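Local coordinates for protein LbaCas13a H328A (C2c2) (Lachnospiraceae bacterium NK4A179, PDB 5WLH) that binds a CRISPR guide RNA and, as a Cas13a effector, probably processes its precursor and cleaves target RNA, at residues F1252-G1264 with S1362-N1374. Numbering follows the deposited sequence.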
loop_
_atom_site.group_PDB
_atom_site.type_symbol
_atom_site.label_atom_id
_atom_site.label_comp_id
_atom_site.label_asym_id
_atom_site.label_seq_id
_atom_site.Cartn_x
_atom_site.Cartn_y
_atom_site.Cartn_z
ATOM N N PHE A 1252 -5.244 -18.915 -8.406
ATOM C CA PHE A 1252 -6.313 -19.134 -7.448
ATOM C C PHE A 1252 -6.374 -20.600 -7.011
ATOM O O PHE A 1252 -7.454 -21.121 -6.738
ATOM C CB PHE A 1252 -7.662 -18.665 -8.025
ATOM C CG PHE A 1252 -7.787 -17.147 -8.113
ATOM C CD1 PHE A 1252 -7.086 -16.426 -9.085
ATOM C CD2 PHE A 1252 -8.562 -16.450 -7.205
ATOM C CE1 PHE A 1252 -7.183 -15.032 -9.155
ATOM C CE2 PHE A 1252 -8.666 -15.045 -7.264
ATOM C CZ PHE A 1252 -7.976 -14.341 -8.233
ATOM N N ARG A 1253 -5.212 -21.264 -6.957
ATOM C CA ARG A 1253 -5.191 -22.691 -6.631
ATOM C C ARG A 1253 -5.650 -22.945 -5.203
ATOM O O ARG A 1253 -6.190 -24.016 -4.910
ATOM C CB ARG A 1253 -3.787 -23.265 -6.834
ATOM C CG ARG A 1253 -3.211 -23.071 -8.229
ATOM C CD ARG A 1253 -4.059 -23.789 -9.276
ATOM N NE ARG A 1253 -4.317 -25.178 -8.906
ATOM C CZ ARG A 1253 -5.350 -25.889 -9.350
ATOM N NH1 ARG A 1253 -6.229 -25.342 -10.182
ATOM N NH2 ARG A 1253 -5.512 -27.145 -8.953
ATOM N N TYR A 1254 -5.440 -21.977 -4.302
ATOM C CA TYR A 1254 -5.912 -22.137 -2.932
ATOM C C TYR A 1254 -7.374 -22.544 -2.896
ATOM O O TYR A 1254 -7.782 -23.381 -2.078
ATOM C CB TYR A 1254 -5.713 -20.828 -2.173
ATOM C CG TYR A 1254 -6.473 -20.742 -0.874
ATOM C CD1 TYR A 1254 -5.971 -21.318 0.279
ATOM C CD2 TYR A 1254 -7.666 -20.040 -0.793
ATOM C CE1 TYR A 1254 -6.650 -21.225 1.481
ATOM C CE2 TYR A 1254 -8.354 -19.927 0.412
ATOM C CZ TYR A 1254 -7.838 -20.524 1.540
ATOM O OH TYR A 1254 -8.518 -20.420 2.733
ATOM N N TYR A 1255 -8.181 -21.956 -3.774
ATOM C CA TYR A 1255 -9.620 -22.151 -3.744
ATOM C C TYR A 1255 -10.040 -23.501 -4.298
ATOM O O TYR A 1255 -11.199 -23.883 -4.119
ATOM C CB TYR A 1255 -10.318 -21.033 -4.514
ATOM C CG TYR A 1255 -10.152 -19.691 -3.828
ATOM C CD1 TYR A 1255 -10.787 -19.441 -2.616
ATOM C CD2 TYR A 1255 -9.342 -18.692 -4.363
ATOM C CE1 TYR A 1255 -10.649 -18.219 -1.966
ATOM C CE2 TYR A 1255 -9.190 -17.447 -3.692
ATOM C CZ TYR A 1255 -9.857 -17.235 -2.505
ATOM O OH TYR A 1255 -9.733 -16.037 -1.816
ATOM N N SER A 1256 -9.133 -24.209 -4.965
ATOM C CA SER A 1256 -9.378 -25.559 -5.446
ATOM C C SER A 1256 -8.828 -26.623 -4.513
ATOM O O SER A 1256 -9.419 -27.701 -4.401
ATOM C CB SER A 1256 -8.757 -25.743 -6.836
ATOM O OG SER A 1256 -9.454 -24.962 -7.792
ATOM N N SER A 1257 -7.739 -26.342 -3.816
ATOM C CA SER A 1257 -7.022 -27.384 -3.099
ATOM C C SER A 1257 -6.938 -27.167 -1.598
ATOM O O SER A 1257 -6.958 -28.149 -0.858
ATOM C CB SER A 1257 -5.603 -27.537 -3.663
ATOM O OG SER A 1257 -4.824 -26.389 -3.395
ATOM N N PHE A 1258 -6.839 -25.922 -1.123
ATOM C CA PHE A 1258 -6.767 -25.639 0.313
ATOM C C PHE A 1258 -5.650 -26.429 0.986
ATOM O O PHE A 1258 -5.769 -26.839 2.145
ATOM C CB PHE A 1258 -8.112 -25.911 1.003
ATOM C CG PHE A 1258 -9.261 -25.142 0.415
ATOM C CD1 PHE A 1258 -9.495 -23.824 0.786
ATOM C CD2 PHE A 1258 -10.097 -25.722 -0.529
ATOM C CE1 PHE A 1258 -10.549 -23.104 0.233
ATOM C CE2 PHE A 1258 -11.153 -25.001 -1.090
ATOM C CZ PHE A 1258 -11.378 -23.690 -0.707
ATOM N N ASP A 1259 -4.558 -26.664 0.264
ATOM C CA ASP A 1259 -3.420 -27.367 0.839
ATOM C C ASP A 1259 -2.592 -26.461 1.734
ATOM O O ASP A 1259 -1.788 -26.954 2.535
ATOM C CB ASP A 1259 -2.541 -27.933 -0.270
ATOM C CG ASP A 1259 -2.235 -26.906 -1.334
ATOM O OD1 ASP A 1259 -3.185 -26.291 -1.863
ATOM O OD2 ASP A 1259 -1.041 -26.701 -1.622
ATOM N N ARG A 1260 -2.762 -25.150 1.616
ATOM C CA ARG A 1260 -2.104 -24.210 2.506
ATOM C C ARG A 1260 -3.092 -23.116 2.871
ATOM O O ARG A 1260 -4.136 -22.953 2.236
ATOM C CB ARG A 1260 -0.843 -23.609 1.880
ATOM C CG ARG A 1260 -1.056 -22.969 0.527
ATOM C CD ARG A 1260 0.279 -22.723 -0.163
ATOM N NE ARG A 1260 0.655 -23.830 -1.035
ATOM C CZ ARG A 1260 1.699 -23.814 -1.855
ATOM N NH1 ARG A 1260 2.482 -22.747 -1.916
ATOM N NH2 ARG A 1260 1.961 -24.867 -2.615
ATOM N N SER A 1261 -2.747 -22.374 3.908
ATOM C CA SER A 1261 -3.598 -21.327 4.440
ATOM C C SER A 1261 -3.154 -19.978 3.907
ATOM O O SER A 1261 -2.063 -19.830 3.363
ATOM C CB SER A 1261 -3.524 -21.313 5.959
ATOM O OG SER A 1261 -2.165 -21.235 6.333
ATOM N N PHE A 1262 -4.026 -18.986 4.080
ATOM C CA PHE A 1262 -3.617 -17.609 3.850
ATOM C C PHE A 1262 -2.389 -17.262 4.683
ATOM O O PHE A 1262 -1.445 -16.653 4.187
ATOM C CB PHE A 1262 -4.787 -16.668 4.141
ATOM C CG PHE A 1262 -5.669 -16.442 2.939
ATOM C CD1 PHE A 1262 -5.167 -15.795 1.814
ATOM C CD2 PHE A 1262 -6.978 -16.895 2.917
ATOM C CE1 PHE A 1262 -5.963 -15.577 0.692
ATOM C CE2 PHE A 1262 -7.789 -16.685 1.791
ATOM C CZ PHE A 1262 -7.281 -16.021 0.681
ATOM N N LEU A 1263 -2.376 -17.646 5.964
ATOM C CA LEU A 1263 -1.191 -17.377 6.772
ATOM C C LEU A 1263 0.036 -18.063 6.206
ATOM O O LEU A 1263 1.140 -17.514 6.256
ATOM C CB LEU A 1263 -1.408 -17.825 8.216
ATOM C CG LEU A 1263 -2.173 -16.816 9.062
ATOM C CD1 LEU A 1263 -2.426 -17.453 10.410
ATOM C CD2 LEU A 1263 -1.384 -15.517 9.241
ATOM N N GLY A 1264 -0.132 -19.275 5.678
ATOM C CA GLY A 1264 1.010 -19.978 5.119
ATOM C C GLY A 1264 1.521 -19.329 3.847
ATOM O O GLY A 1264 2.726 -19.322 3.585
ATOM N N SER A 1362 -14.607 -16.947 12.382
ATOM C CA SER A 1362 -14.515 -17.143 10.938
ATOM C C SER A 1362 -13.272 -16.475 10.367
ATOM O O SER A 1362 -12.702 -16.967 9.384
ATOM C CB SER A 1362 -15.773 -16.619 10.255
ATOM O OG SER A 1362 -16.816 -17.577 10.352
ATOM N N ILE A 1363 -12.847 -15.357 10.957
ATOM C CA ILE A 1363 -11.591 -14.733 10.549
ATOM C C ILE A 1363 -10.421 -15.659 10.842
ATOM O O ILE A 1363 -9.527 -15.826 10.014
ATOM C CB ILE A 1363 -11.418 -13.376 11.247
ATOM C CG1 ILE A 1363 -12.550 -12.410 10.850
ATOM C CG2 ILE A 1363 -10.050 -12.796 10.939
ATOM C CD1 ILE A 1363 -12.676 -12.197 9.323
ATOM N N ILE A 1364 -10.402 -16.281 12.028
ATOM C CA ILE A 1364 -9.331 -17.227 12.326
ATOM C C ILE A 1364 -9.369 -18.410 11.364
ATOM O O ILE A 1364 -8.328 -18.856 10.869
ATOM C CB ILE A 1364 -9.418 -17.676 13.799
ATOM C CG1 ILE A 1364 -8.928 -16.549 14.706
ATOM C CG2 ILE A 1364 -8.618 -18.946 14.017
ATOM C CD1 ILE A 1364 -9.368 -16.725 16.195
ATOM N N ARG A 1365 -10.560 -18.928 11.066
ATOM C CA ARG A 1365 -10.642 -20.036 10.122
ATOM C C ARG A 1365 -10.173 -19.604 8.738
ATOM O O ARG A 1365 -9.503 -20.359 8.026
ATOM C CB ARG A 1365 -12.071 -20.550 10.049
ATOM C CG ARG A 1365 -12.578 -21.151 11.361
ATOM C CD ARG A 1365 -13.525 -22.271 11.007
ATOM N NE ARG A 1365 -14.910 -21.900 11.209
ATOM C CZ ARG A 1365 -15.946 -22.576 10.722
ATOM N NH1 ARG A 1365 -15.771 -23.662 9.972
ATOM N NH2 ARG A 1365 -17.170 -22.152 10.989
ATOM N N LEU A 1366 -10.546 -18.396 8.342
ATOM C CA LEU A 1366 -10.074 -17.846 7.079
ATOM C C LEU A 1366 -8.554 -17.826 7.028
ATOM O O LEU A 1366 -7.948 -18.177 6.007
ATOM C CB LEU A 1366 -10.658 -16.441 6.922
ATOM C CG LEU A 1366 -10.202 -15.479 5.840
ATOM C CD1 LEU A 1366 -11.367 -14.546 5.523
ATOM C CD2 LEU A 1366 -9.008 -14.698 6.332
ATOM N N LEU A 1367 -7.916 -17.395 8.115
ATOM C CA LEU A 1367 -6.462 -17.262 8.104
ATOM C C LEU A 1367 -5.766 -18.608 8.154
ATOM O O LEU A 1367 -4.697 -18.781 7.550
ATOM C CB LEU A 1367 -6.008 -16.410 9.281
ATOM C CG LEU A 1367 -6.398 -14.936 9.161
ATOM C CD1 LEU A 1367 -6.181 -14.264 10.507
ATOM C CD2 LEU A 1367 -5.542 -14.292 8.083
ATOM N N PHE A 1368 -6.344 -19.567 8.875
ATOM C CA PHE A 1368 -5.627 -20.787 9.232
ATOM C C PHE A 1368 -6.000 -21.991 8.395
ATOM O O PHE A 1368 -5.184 -22.907 8.278
ATOM C CB PHE A 1368 -5.870 -21.154 10.701
ATOM C CG PHE A 1368 -4.963 -20.444 11.659
ATOM C CD1 PHE A 1368 -3.707 -20.964 11.962
ATOM C CD2 PHE A 1368 -5.351 -19.254 12.243
ATOM C CE1 PHE A 1368 -2.868 -20.312 12.847
ATOM C CE2 PHE A 1368 -4.511 -18.595 13.131
ATOM C CZ PHE A 1368 -3.278 -19.115 13.434
ATOM N N TYR A 1369 -7.214 -22.044 7.859
ATOM C CA TYR A 1369 -7.655 -23.233 7.135
ATOM C C TYR A 1369 -6.621 -23.632 6.074
ATOM O O TYR A 1369 -6.201 -22.781 5.278
ATOM C CB TYR A 1369 -9.014 -22.990 6.476
ATOM C CG TYR A 1369 -9.620 -24.284 5.999
ATOM C CD1 TYR A 1369 -9.259 -24.827 4.776
ATOM C CD2 TYR A 1369 -10.490 -24.999 6.808
ATOM C CE1 TYR A 1369 -9.774 -26.035 4.357
ATOM C CE2 TYR A 1369 -11.017 -26.209 6.393
ATOM C CZ TYR A 1369 -10.653 -26.721 5.172
ATOM O OH TYR A 1369 -11.175 -27.925 4.745
ATOM N N PRO A 1370 -6.243 -24.925 5.976
ATOM C CA PRO A 1370 -6.788 -26.141 6.603
ATOM C C PRO A 1370 -6.341 -26.421 8.038
ATOM O O PRO A 1370 -6.834 -27.387 8.631
ATOM C CB PRO A 1370 -6.276 -27.254 5.677
ATOM C CG PRO A 1370 -4.995 -26.774 5.213
ATOM C CD PRO A 1370 -5.142 -25.260 5.057
ATOM N N GLU A 1371 -5.434 -25.620 8.582
ATOM C CA GLU A 1371 -5.029 -25.806 9.968
ATOM C C GLU A 1371 -6.180 -25.425 10.890
ATOM O O GLU A 1371 -6.975 -24.528 10.589
ATOM C CB GLU A 1371 -3.777 -24.979 10.277
ATOM C CG GLU A 1371 -3.296 -25.005 11.736
ATOM C CD GLU A 1371 -2.018 -24.178 11.975
ATOM O OE1 GLU A 1371 -1.480 -24.216 13.106
ATOM O OE2 GLU A 1371 -1.552 -23.481 11.043
ATOM N N LYS A 1372 -6.304 -26.151 11.991
ATOM C CA LYS A 1372 -7.304 -25.858 13.003
ATOM C C LYS A 1372 -6.620 -25.446 14.290
ATOM O O LYS A 1372 -5.563 -25.976 14.640
ATOM C CB LYS A 1372 -8.222 -27.059 13.246
ATOM C CG LYS A 1372 -9.085 -27.275 12.040
ATOM C CD LYS A 1372 -10.253 -26.282 12.117
ATOM C CE LYS A 1372 -10.963 -26.103 10.790
ATOM N NZ LYS A 1372 -11.640 -24.758 10.664
ATOM N N VAL A 1373 -7.208 -24.471 14.974
ATOM C CA VAL A 1373 -6.594 -23.932 16.175
ATOM C C VAL A 1373 -7.656 -23.836 17.256
ATOM O O VAL A 1373 -8.861 -23.836 16.990
ATOM C CB VAL A 1373 -5.925 -22.551 15.956
ATOM C CG1 VAL A 1373 -5.092 -22.555 14.695
ATOM C CG2 VAL A 1373 -6.968 -21.444 15.907
ATOM N N ASN A 1374 -7.184 -23.761 18.496
ATOM C CA ASN A 1374 -8.071 -23.612 19.645
ATOM C C ASN A 1374 -8.544 -22.164 19.672
ATOM O O ASN A 1374 -7.864 -21.283 20.200
ATOM C CB ASN A 1374 -7.346 -23.998 20.930
ATOM C CG ASN A 1374 -8.255 -23.975 22.148
ATOM O OD1 ASN A 1374 -9.219 -23.212 22.209
ATOM N ND2 ASN A 1374 -7.946 -24.817 23.130
HETATM O O HOH W 1 -6.735 -20.228 4.843
HETATM O O HOH W 2 -2.521 -22.406 8.624
#
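With CG set anti to the carbonyl carbon in both Leu1263 (chi1 -82°) and Phe1368 (chi1 -84°), the leucine lays CD1 over the centre of the phenyl face, 3.6 Å from the ring centroid, while Val1373 CG1 covers the opposite face nearer the rim. An alanine in place of Phe1368 would probably leave Leu1263 CD1 and Val1373 CG1 without the ring between them and open a gap there. Leu1263 also links the two backbones: its N donates an almost straight hydrogen bond to Leu1367 O (3.0 Å), in the carbonyl plane. In an offset edge-to-face pair, the edge of Tyr1369 is turned to the face of Phe1258, planes at 90° and centroids 5.8 Å apart; the tyrosine hydroxyl bonds to Lys1055. Two waters fill the polar seam. One donates to Leu1366 O and Tyr1369 O, accepts from Phe1262 N and meets Tyr1254 OH at 2.8 Å; the other accepts from Ser1261 OG and donates to Phe1368 O and Glu1371 OE2. Pro1370, after a cis peptide bond, sets CG 3.2 Å from Phe1258 O. Ser1261 OG takes the N-H of Gly1264 (2.9 Å). Through the Leu1263-Leu1367 bond and the waters, the C-terminal end of helix 1357-1368 docks against the serine N-cap that starts helix 1262-1273.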